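Local coordinates for GGDEF and EAL domain-containing protein (Vibrio cholerae O1 str. 2010EL-1786, PDB 6PWK), which binds cyclic di-GMP and probably acts as a receptor that relays this second messenger to biofilm formation and cell adhesion, at residues 23-28 and 77-82; 50-55 and 72-77; 111-116 and 168-173; 115-120 and 135-140. One frame throughout, in Å; residues are numbered along the deposited sequence.

Interaction 1. Residues 23-28 and 77-82. With C2E (9,9'-[(2R,3R,3aS,5S,7aR,9R,10R,10aS,12S,14aR)-3,5,10,12-tetrahydroxy-5,12-dioxidooctahydro-2H,7H-difuro[3,2-d:3',2'-j][1,3,7,9,2,8]tetraoxadiphosphacyclododecine-2,9-diyl]bis(2-amino-1,9-dihydro-6H-purin-6-one)), chain D.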
# COMPACT_ATOMS: atom_id res chain seq x y z
N SER A 23 -1.44 17.30 15.02
CA SER A 23 -0.23 17.98 15.46
C SER A 23 -0.52 19.29 16.19
O SER A 23 0.38 19.80 16.87
CB SER A 23 0.68 18.27 14.26
OG SER A 23 0.05 19.15 13.34
N HIS A 24 -1.73 19.83 16.07
CA HIS A 24 -2.06 21.16 16.57
C HIS A 24 -1.12 22.22 15.99
O HIS A 24 -0.85 23.25 16.62
CB HIS A 24 -2.05 21.21 18.10
CG HIS A 24 -2.89 22.32 18.67
ND1 HIS A 24 -4.27 22.25 18.71
CD2 HIS A 24 -2.55 23.51 19.20
CE1 HIS A 24 -4.74 23.36 19.26
NE2 HIS A 24 -3.72 24.14 19.56
N LEU A 25 -0.62 21.97 14.78
CA LEU A 25 0.15 22.92 14.00
C LEU A 25 -0.67 23.34 12.79
O LEU A 25 -1.77 22.84 12.55
CB LEU A 25 1.50 22.32 13.58
CG LEU A 25 2.54 22.05 14.66
CD1 LEU A 25 3.72 21.29 14.06
CD2 LEU A 25 3.01 23.35 15.28
N GLY A 26 -0.12 24.26 12.01
CA GLY A 26 -0.74 24.60 10.75
C GLY A 26 -0.76 23.41 9.80
O GLY A 26 0.15 22.57 9.81
N ASN A 27 -1.81 23.32 9.00
CA ASN A 27 -1.91 22.24 8.03
C ASN A 27 -1.16 22.64 6.76
O ASN A 27 -0.42 23.63 6.73
CB ASN A 27 -3.37 21.88 7.76
CG ASN A 27 -4.18 23.04 7.21
OD1 ASN A 27 -3.64 24.11 6.90
ND2 ASN A 27 -5.48 22.84 7.08
N ARG A 28 -1.34 21.87 5.69
CA ARG A 28 -0.62 22.14 4.45
C ARG A 28 -1.09 23.45 3.82
O ARG A 28 -0.27 24.23 3.31
CB ARG A 28 -0.79 20.98 3.48
CG ARG A 28 -0.05 21.15 2.17
CD ARG A 28 -0.26 19.96 1.24
NE ARG A 28 0.50 20.10 0.01
CZ ARG A 28 1.77 19.76 -0.13
NH1 ARG A 28 2.44 19.25 0.91
NH2 ARG A 28 2.39 19.92 -1.29
N ARG A 77 7.05 19.43 21.05
CA ARG A 77 8.46 19.66 21.31
C ARG A 77 9.07 20.61 20.29
O ARG A 77 9.92 21.44 20.63
CB ARG A 77 9.21 18.32 21.30
CG ARG A 77 8.74 17.34 22.36
CD ARG A 77 9.15 17.78 23.76
NE ARG A 77 8.81 16.77 24.75
CZ ARG A 77 9.08 16.88 26.05
NH1 ARG A 77 9.70 17.96 26.51
NH2 ARG A 77 8.74 15.91 26.89
N LEU A 78 8.63 20.52 19.03
CA LEU A 78 9.20 21.37 17.99
C LEU A 78 8.76 22.82 18.14
O LEU A 78 9.57 23.73 17.98
CB LEU A 78 8.82 20.83 16.61
CG LEU A 78 9.49 21.46 15.39
CD1 LEU A 78 11.00 21.32 15.47
CD2 LEU A 78 8.96 20.83 14.11
N LYS A 79 7.49 23.04 18.46
CA LYS A 79 6.97 24.41 18.46
C LYS A 79 7.35 25.17 19.72
O LYS A 79 7.66 26.36 19.65
CB LYS A 79 5.45 24.39 18.26
CG LYS A 79 4.64 23.81 19.42
CD LYS A 79 3.26 23.39 18.95
CE LYS A 79 2.35 23.09 20.13
NZ LYS A 79 1.09 22.42 19.69
N ASN A 80 7.35 24.50 20.88
CA ASN A 80 7.72 25.19 22.11
C ASN A 80 9.20 25.54 22.13
O ASN A 80 9.60 26.49 22.82
CB ASN A 80 7.35 24.34 23.32
CG ASN A 80 6.33 25.02 24.21
OD1 ASN A 80 5.14 25.05 23.90
ND2 ASN A 80 6.79 25.57 25.33
N SER A 81 10.02 24.80 21.39
CA SER A 81 11.40 25.18 21.15
C SER A 81 11.50 26.03 19.89
O SER A 81 10.56 26.11 19.09
CB SER A 81 12.28 23.94 21.02
OG SER A 81 12.09 23.05 22.10
N ILE A 82 12.64 26.69 19.73
CA ILE A 82 13.01 27.35 18.48
C ILE A 82 11.98 28.41 18.12
O ILE A 82 11.39 28.38 17.03
CB ILE A 82 13.16 26.30 17.36
CG1 ILE A 82 13.93 25.08 17.87
CG2 ILE A 82 13.91 26.88 16.17
CD1 ILE A 82 13.60 23.81 17.14
P1 C2E D . 6.22 16.47 -7.94
O2P C2E D . 5.81 15.27 -7.12
O1P C2E D . 6.63 15.88 -9.26
O5' C2E D . 4.99 17.45 -8.36
C5' C2E D . 5.10 18.25 -9.49
C4' C2E D . 3.75 19.01 -9.50
O4' C2E D . 2.79 18.14 -9.60
C3' C2E D . 3.56 19.52 -8.06
O3' C2E D . 4.11 20.74 -7.87
C2' C2E D . 2.03 19.55 -7.87
O2' C2E D . 1.50 20.92 -8.15
C1' C2E D . 1.54 18.77 -8.80
N9 C2E D . 0.65 17.77 -8.27
C8 C2E D . 1.65 16.98 -7.80
N7 C2E D . 1.05 15.91 -7.22
C5 C2E D . -0.27 16.03 -7.33
C6 C2E D . -1.48 15.17 -6.88
O6 C2E D . -1.34 14.15 -6.30
N1 C2E D . -2.83 15.59 -7.16
C2 C2E D . -3.07 16.83 -7.87
N2 C2E D . -4.39 17.36 -8.21
N3 C2E D . -1.92 17.62 -8.28
C4 C2E D . -0.52 17.19 -7.99
P11 C2E D . 4.16 21.16 -6.26
O21 C2E D . 2.96 20.89 -5.39
O11 C2E D . 4.28 22.66 -6.24
O5A C2E D . 5.64 20.61 -5.75
C5A C2E D . 6.60 20.39 -6.75
C4A C2E D . 7.69 19.59 -6.17
O4A C2E D . 7.93 19.94 -4.93
C3A C2E D . 7.20 17.98 -6.13
O3A C2E D . 7.57 17.27 -7.40
C2A C2E D . 7.79 17.47 -5.20
O2A C2E D . 9.14 16.99 -5.68
C1A C2E D . 7.95 18.67 -4.11
N91 C2E D . 6.98 18.66 -3.22
C81 C2E D . 5.78 19.27 -3.25
N71 C2E D . 5.16 18.97 -2.10
C51 C2E D . 5.97 18.19 -1.38
C61 C2E D . 5.81 17.55 -0.00
O61 C2E D . 4.81 17.73 0.59
N11 C2E D . 6.85 16.74 0.58
C21 C2E D . 8.07 16.53 -0.15
N21 C2E D . 9.13 15.71 0.42
N31 C2E D . 8.21 17.15 -1.47
C41 C2E D . 7.12 17.99 -2.07

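Interaction 2. Residues 50-55 and 72-77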
# COMPACT_ATOMS: atom_id res chain seq x y z
N LEU A 50 11.19 18.68 7.75
CA LEU A 50 11.61 17.62 8.66
C LEU A 50 10.68 16.43 8.48
O LEU A 50 9.46 16.57 8.63
CB LEU A 50 11.58 18.10 10.11
CG LEU A 50 11.79 17.03 11.18
CD1 LEU A 50 13.22 16.53 11.16
CD2 LEU A 50 11.42 17.55 12.56
N GLN A 51 11.25 15.27 8.17
CA GLN A 51 10.47 14.05 7.98
C GLN A 51 10.72 13.10 9.14
O GLN A 51 11.87 12.77 9.44
CB GLN A 51 10.81 13.37 6.66
CG GLN A 51 10.13 12.02 6.51
CD GLN A 51 10.34 11.39 5.15
OE1 GLN A 51 10.94 12.00 4.27
NE2 GLN A 51 9.86 10.17 4.98
N ALA A 52 9.63 12.64 9.76
CA ALA A 52 9.71 11.72 10.89
C ALA A 52 9.31 10.33 10.40
O ALA A 52 8.16 9.91 10.51
CB ALA A 52 8.82 12.20 12.04
N GLU A 53 10.29 9.62 9.85
CA GLU A 53 10.04 8.25 9.39
C GLU A 53 9.76 7.31 10.56
O GLU A 53 9.04 6.33 10.40
CB GLU A 53 11.23 7.76 8.56
CG GLU A 53 11.09 6.33 8.03
CD GLU A 53 10.16 6.22 6.83
OE1 GLU A 53 9.49 7.22 6.49
OE2 GLU A 53 10.11 5.13 6.22
N PHE A 54 10.32 7.61 11.74
CA PHE A 54 10.08 6.76 12.90
C PHE A 54 8.62 6.81 13.34
O PHE A 54 8.12 5.85 13.94
CB PHE A 54 11.01 7.15 14.05
CG PHE A 54 10.70 8.49 14.66
CD1 PHE A 54 11.12 9.66 14.05
CD2 PHE A 54 10.02 8.57 15.86
CE1 PHE A 54 10.85 10.89 14.62
CE2 PHE A 54 9.74 9.80 16.44
CZ PHE A 54 10.16 10.96 15.81
N ILE A 55 7.92 7.92 13.06
CA ILE A 55 6.49 7.97 13.32
C ILE A 55 5.74 7.10 12.32
O ILE A 55 4.74 6.46 12.66
CB ILE A 55 6.00 9.43 13.29
CG1 ILE A 55 6.72 10.26 14.35
CG2 ILE A 55 4.49 9.49 13.51
CD1 ILE A 55 6.16 11.65 14.53
N ARG A 72 1.81 14.58 17.94
CA ARG A 72 1.59 15.70 18.85
C ARG A 72 2.83 15.98 19.68
O ARG A 72 3.20 17.15 19.88
CB ARG A 72 0.40 15.39 19.77
CG ARG A 72 0.27 16.34 20.95
CD ARG A 72 -0.06 17.75 20.51
NE ARG A 72 -1.36 17.83 19.85
CZ ARG A 72 -2.52 17.90 20.50
NH1 ARG A 72 -2.54 17.90 21.83
NH2 ARG A 72 -3.66 17.97 19.82
N GLU A 73 3.50 14.94 20.17
CA GLU A 73 4.70 15.13 20.97
C GLU A 73 5.78 15.84 20.16
O GLU A 73 6.31 16.87 20.59
CB GLU A 73 5.21 13.78 21.48
CG GLU A 73 6.51 13.85 22.29
CD GLU A 73 6.30 14.27 23.73
OE1 GLU A 73 5.41 15.10 24.00
OE2 GLU A 73 7.03 13.76 24.61
N LEU A 74 6.11 15.31 18.98
CA LEU A 74 7.08 15.98 18.12
C LEU A 74 6.65 17.40 17.79
O LEU A 74 7.47 18.32 17.77
CB LEU A 74 7.30 15.17 16.84
CG LEU A 74 8.17 15.80 15.75
CD1 LEU A 74 9.52 16.24 16.30
CD2 LEU A 74 8.36 14.83 14.60
N ALA A 75 5.35 17.60 17.55
CA ALA A 75 4.85 18.94 17.27
C ALA A 75 5.00 19.84 18.50
O ALA A 75 5.49 20.97 18.39
CB ALA A 75 3.39 18.88 16.83
N ASP A 76 4.57 19.35 19.67
CA ASP A 76 4.71 20.13 20.89
C ASP A 76 6.18 20.44 21.19
O ASP A 76 6.53 21.57 21.54
CB ASP A 76 4.08 19.40 22.07
CG ASP A 76 2.57 19.38 22.01
OD1 ASP A 76 1.99 20.20 21.27
OD2 ASP A 76 1.95 18.55 22.71
N ARG A 77 7.05 19.43 21.05
CA ARG A 77 8.46 19.66 21.31
C ARG A 77 9.07 20.61 20.29
O ARG A 77 9.92 21.44 20.63
CB ARG A 77 9.21 18.32 21.30
CG ARG A 77 8.74 17.34 22.36
CD ARG A 77 9.15 17.78 23.76
NE ARG A 77 8.81 16.77 24.75
CZ ARG A 77 9.08 16.88 26.05
NH1 ARG A 77 9.70 17.96 26.51
NH2 ARG A 77 8.74 15.91 26.89

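Interaction 3. Residues 111-116 and 168-173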
# COMPACT_ATOMS: atom_id res chain seq x y z
N ILE A 111 21.97 27.11 12.71
CA ILE A 111 21.78 27.01 14.16
C ILE A 111 20.33 26.63 14.47
O ILE A 111 20.07 25.86 15.41
CB ILE A 111 22.18 28.33 14.84
CG1 ILE A 111 23.66 28.61 14.59
CG2 ILE A 111 21.90 28.27 16.34
CD1 ILE A 111 24.18 29.85 15.31
N VAL A 112 19.38 27.15 13.70
CA VAL A 112 17.99 26.73 13.86
C VAL A 112 17.84 25.26 13.48
O VAL A 112 17.18 24.48 14.19
CB VAL A 112 17.06 27.63 13.03
CG1 VAL A 112 15.63 27.11 13.08
CG2 VAL A 112 17.13 29.06 13.54
N ALA A 113 18.45 24.85 12.36
CA ALA A 113 18.39 23.45 11.96
C ALA A 113 19.14 22.56 12.95
O ALA A 113 18.71 21.43 13.23
CB ALA A 113 18.97 23.28 10.55
N GLU A 114 20.26 23.05 13.49
CA GLU A 114 20.97 22.29 14.52
C GLU A 114 20.12 22.14 15.77
O GLU A 114 20.11 21.08 16.41
CB GLU A 114 22.30 22.96 14.85
CG GLU A 114 23.45 22.00 15.06
CD GLU A 114 23.95 21.40 13.76
OE1 GLU A 114 24.28 22.18 12.84
OE2 GLU A 114 24.01 20.16 13.65
N SER A 115 19.38 23.20 16.14
CA SER A 115 18.53 23.13 17.31
C SER A 115 17.33 22.23 17.09
O SER A 115 16.84 21.60 18.03
CB SER A 115 18.06 24.54 17.71
OG SER A 115 17.30 25.12 16.66
N ILE A 116 16.84 22.14 15.84
CA ILE A 116 15.73 21.24 15.55
C ILE A 116 16.11 19.80 15.84
O ILE A 116 15.40 19.07 16.54
CB ILE A 116 15.27 21.41 14.09
CG1 ILE A 116 14.58 22.76 13.88
CG2 ILE A 116 14.33 20.28 13.69
CD1 ILE A 116 14.24 23.05 12.45
N LEU A 168 25.45 13.45 7.60
CA LEU A 168 25.09 14.85 7.72
C LEU A 168 23.93 15.00 8.69
O LEU A 168 22.97 14.22 8.66
CB LEU A 168 24.70 15.42 6.36
CG LEU A 168 25.70 15.32 5.21
CD1 LEU A 168 25.10 15.90 3.94
CD2 LEU A 168 26.99 16.04 5.56
N ASN A 169 24.02 16.00 9.57
CA ASN A 169 22.88 16.32 10.42
C ASN A 169 21.69 16.76 9.59
O ASN A 169 20.54 16.45 9.93
CB ASN A 169 23.26 17.40 11.43
CG ASN A 169 24.28 16.92 12.44
OD1 ASN A 169 23.92 16.36 13.48
ND2 ASN A 169 25.56 17.15 12.15
N TYR A 170 21.93 17.46 8.49
CA TYR A 170 20.87 17.95 7.63
C TYR A 170 21.43 18.16 6.22
O TYR A 170 22.64 18.30 6.04
CB TYR A 170 20.28 19.26 8.17
CG TYR A 170 21.32 20.32 8.45
CD1 TYR A 170 21.97 20.37 9.67
CD2 TYR A 170 21.65 21.26 7.48
CE1 TYR A 170 22.93 21.33 9.92
CE2 TYR A 170 22.60 22.23 7.73
CZ TYR A 170 23.24 22.25 8.95
OH TYR A 170 24.20 23.21 9.21
N GLY A 171 20.54 18.19 5.25
CA GLY A 171 20.88 18.48 3.88
C GLY A 171 20.62 19.94 3.56
O GLY A 171 19.50 20.42 3.69
N PHE A 172 21.68 20.63 3.13
CA PHE A 172 21.62 22.06 2.85
C PHE A 172 21.82 22.30 1.36
O PHE A 172 22.81 21.85 0.78
CB PHE A 172 22.69 22.82 3.65
CG PHE A 172 22.55 24.32 3.59
CD1 PHE A 172 23.02 25.03 2.50
CD2 PHE A 172 21.96 25.02 4.64
CE1 PHE A 172 22.90 26.41 2.45
CE2 PHE A 172 21.84 26.39 4.59
CZ PHE A 172 22.31 27.09 3.50
N ILE A 173 20.87 23.01 0.75
CA ILE A 173 20.99 23.48 -0.62
C ILE A 173 20.60 24.95 -0.64
O ILE A 173 19.56 25.33 -0.08
CB ILE A 173 20.09 22.68 -1.59
CG1 ILE A 173 20.45 21.20 -1.56
CG2 ILE A 173 20.21 23.23 -3.00
CD1 ILE A 173 19.65 20.37 -2.55

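Interaction 4. Residues 115-120 and 135-140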
# COMPACT_ATOMS: atom_id res chain seq x y z
N SER A 115 19.38 23.20 16.14
CA SER A 115 18.53 23.13 17.31
C SER A 115 17.33 22.23 17.09
O SER A 115 16.84 21.60 18.03
CB SER A 115 18.06 24.54 17.71
OG SER A 115 17.30 25.12 16.66
N ILE A 116 16.84 22.14 15.84
CA ILE A 116 15.73 21.24 15.55
C ILE A 116 16.11 19.80 15.84
O ILE A 116 15.40 19.07 16.54
CB ILE A 116 15.27 21.41 14.09
CG1 ILE A 116 14.58 22.76 13.88
CG2 ILE A 116 14.33 20.28 13.69
CD1 ILE A 116 14.24 23.05 12.45
N ILE A 117 17.27 19.37 15.33
CA ILE A 117 17.67 17.97 15.44
C ILE A 117 17.90 17.59 16.90
O ILE A 117 17.42 16.56 17.38
CB ILE A 117 18.91 17.70 14.58
CG1 ILE A 117 18.60 17.99 13.11
CG2 ILE A 117 19.39 16.27 14.76
CD1 ILE A 117 19.81 18.35 12.30
N THR A 118 18.66 18.42 17.63
CA THR A 118 18.87 18.17 19.05
C THR A 118 17.55 18.17 19.81
O THR A 118 17.42 17.51 20.85
CB THR A 118 19.83 19.21 19.63
OG1 THR A 118 21.02 19.25 18.84
CG2 THR A 118 20.20 18.86 21.07
N CYS A 119 16.55 18.90 19.31
CA CYS A 119 15.22 18.91 19.91
C CYS A 119 14.46 17.61 19.68
O CYS A 119 13.44 17.39 20.34
CB CYS A 119 14.42 20.10 19.38
SG CYS A 119 12.79 20.34 20.12
N VAL A 120 14.91 16.75 18.77
CA VAL A 120 14.24 15.48 18.50
C VAL A 120 15.02 14.29 19.02
O VAL A 120 14.59 13.14 18.83
CB VAL A 120 13.94 15.32 16.99
CG1 VAL A 120 12.80 14.34 16.77
CG2 VAL A 120 13.59 16.65 16.37
N LEU A 135 15.29 10.23 11.56
CA LEU A 135 14.61 11.31 10.87
C LEU A 135 15.54 11.87 9.81
O LEU A 135 16.69 11.46 9.68
CB LEU A 135 14.17 12.40 11.86
CG LEU A 135 15.30 13.00 12.69
CD1 LEU A 135 15.87 14.26 12.05
CD2 LEU A 135 14.83 13.28 14.10
N SER A 136 15.02 12.83 9.05
CA SER A 136 15.80 13.52 8.04
C SER A 136 15.35 14.97 7.97
O SER A 136 14.15 15.26 8.03
CB SER A 136 15.66 12.86 6.67
OG SER A 136 16.06 11.50 6.73
N LEU A 137 16.32 15.88 7.84
CA LEU A 137 16.05 17.31 7.84
C LEU A 137 16.69 17.93 6.60
O LEU A 137 17.91 17.81 6.41
CB LEU A 137 16.59 17.98 9.11
CG LEU A 137 16.36 19.49 9.22
CD1 LEU A 137 14.88 19.80 9.33
CD2 LEU A 137 17.12 20.06 10.40
N GLY A 138 15.88 18.57 5.77
CA GLY A 138 16.36 19.32 4.62
C GLY A 138 16.07 20.80 4.82
O GLY A 138 14.96 21.18 5.20
N VAL A 139 17.09 21.62 4.57
CA VAL A 139 16.99 23.06 4.73
C VAL A 139 17.51 23.73 3.47
O VAL A 139 18.51 23.29 2.89
CB VAL A 139 17.75 23.56 5.98
CG1 VAL A 139 17.24 22.87 7.24
CG2 VAL A 139 19.24 23.32 5.84
N VAL A 140 16.81 24.77 3.02
CA VAL A 140 17.26 25.58 1.89
C VAL A 140 17.18 27.05 2.28
O VAL A 140 16.27 27.46 3.00
CB VAL A 140 16.47 25.30 0.59
CG1 VAL A 140 15.73 23.98 0.67
CG2 VAL A 140 15.54 26.45 0.23

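Interaction 1. Residues 23-28 and 77-82
Lys79, on helix 53-80, lays its aliphatic chain against Leu25 in the loop that follows helix 3-18. One branch of the leucine does the touching: Leu25 CD2 lies 3.7 Å from Lys79 CD and 4.0 Å from Lys79 CB, while the other branch, CD1, rests on Ala75 one turn earlier in the same helix. The first torsion of Lys79 (68°) sets CG between the backbone N and the carbonyl carbon, and the extended chain beyond it carries the ammonium group past Leu25 to His24. There Lys79 NZ stands 3.7 Å from His24 CB, close to the plane of the imidazole and at its CD2 edge. NZ meets a carbon here and no polar bond to His24 is made; the ammonium group has its salt-bridge partner in Asp76. The loop itself is folded by an ST turn in which Leu25 N donates to Ser23 OG (3.2 Å, 150° at the hydrogen); Asp20 also bonds to that hydroxyl. Further on, Asn27 caps helix 28-41 through the backbone N of Tyr30, and the extended Arg28 reaches the ligand from the first turn. Arg28 NH1 donates to C2E O61 at 2.8 Å. Arg28 NH2 donates to C2E N71 at 3.0 Å in a nearly straight bond (164°). The pair forms the bidentate arginine grip on the Hoogsteen edge of a guanine, part of the cyclic di-GMP pocket.

Interaction 2. Residues 50-55 and 72-77
Leu74 pushes its CD2 methyl among Ala52, Ile55 and Phe54, and this single branch makes three of the four contacts between residues 50-55 and 72-77. Ala52 CB is its nearest neighbour, 3.7 Å from Leu74 CD2. Ile55 CD1 follows at 3.9 Å from Leu74 CD2, the two side chains meeting at a slant. Phe54 comes in at the end of its ring, with CZ 4.4 Å from Leu74 CD2 and the methyl neither squarely over the ring nor in its plane. The remaining branch, Leu74 CD1, faces the strand, 4.4 Å from Leu50 CD2. A first torsion of 173° swings CG of Leu74 away from its own backbone N, which is how the fork straddles the junction between strand 45-51 and the helical region after it. That junction belongs to the GGDEF domain: the CA atoms of Ala52 and Leu74 are 8.8 Å apart although they are 22 positions apart in sequence, so the helical residues 53-80 must double back and set their later part against the end of the strand. Leu74 also meets Phe97 of the adjoining strand 96-102. Within residues 50-55, the Phe54 ring has one face over Ile55 CG1, 3.7 Å above the ring plane and displaced toward the rim. Away from the apolar side of helix 53-80, Arg77 and Glu73 form a long, weak salt bridge, with Glu73 OE2 at the edge of the guanidinium and in its plane.

Interaction 3. Residues 111-116 and 168-173
Tyr170 presents one face to Ala113 and one edge to Glu114, two neighbouring residues of helix 106-118. Ala113 CB sits over the centre of the ring, 4.3 Å from the centroid and 10° off the ring normal, which is the geometry of a CH-pi contact. At the rim, Glu114 OE1 lies 3.3 Å from Tyr170 CE1 and 3.8 Å from Tyr170 OH; it is near the ring plane, while the carboxylate itself is turned 58° against that plane. The other carboxylate oxygen approaches Asn169: Glu114 OE2 is 3.5 Å from Asn169 CG, and the carboxylate and amide planes stand almost perpendicular, 82° apart. OE2 stands across the amide, with Asn169 ND2 at 3.7 Å from Glu114 OE2, and the two groups make no hydrogen bond. A bend in the glutamate chain at its second torsion brings the carboxylate to Asn169 and to the edge of Tyr170, although its CB does not aim at residues 168-173.

In the next shell, Tyr170 is flanked by Lys110 and Ile117 of helix 106-118 and by Val139 of strand 136-142. On the helix, Ser115 OG and Ile116 N both donate to Val112 O from the same face of its carbonyl plane. The segment 168-173 is held by Gly171, whose backbone pairs with Leu137 and Val139. The contact thus fits an outermost strand, 171-174, added parallel to strand 136-142, with a helix packed across both: the alpha/beta layering of the GGDEF domain.

Interaction 4. Residues 115-120 and 135-140
Between residues 115-120 and 135-140 the backbones come nearest at Ile117 and Leu137, whose CA atoms are 7.8 Å apart, and the strand's alternation turns Leu135 and Leu137 toward the helix while Ser136 points away. Leu137 works through one branch. Its CD2 lies 3.7 Å from Ile117 CD1 and equally 3.7 Å from Ile117 CG1, so it rests along the end of the isoleucine chain; Ile116 CG2 approaches the same methyl, Leu137 CD2, more loosely at 4.3 Å. The first torsion of Ile117 (-61°) sets CG1 anti to the carbonyl carbon and lets the chain end lean to the strand from a CB that does not aim at it. Here a helix layer of the GGDEF domain's alpha/beta fold meets one face of its sheet; helix 148-164 packs on the other face, touching Ser136 and Val140. Past the last turns of the helix, Val120 meets Leu135, its CG1 being 3.5 Å and its CB 3.6 Å from Leu135 CD2. Leu135 places CG between its backbone N and carbonyl carbon (57°), from where CD2 reaches the valine. Leu50 of the adjacent strand 45-51 touches both leucines.

Interactions 2, 3 and 4 reach the central sheet of the GGDEF domain, and interaction 1 lies beside it. Interactions 3 and 4 nearly coincide, with centres 5 Å apart; they share Ser115 and Ile116 and are joined by backbone pairing of strands 171-174 and 136-142. Interaction 4 in turn neighbours interaction 2, 10 Å away, through Gln51 N and Ser136 O, 2.9 Å apart on adjacent strands. Interactions 1 and 2, 9 Å apart, both use helix 53-80 and share Arg77. Ile82 of interaction 1 packs on Val112 and Ile116 of the helix of interaction 3. Only interaction 1 contains a residue of the cyclic di-GMP pocket, Arg28; the side chains of Leu50 and Leu137 lie about 10 Å and 11 Å from a bound ligand.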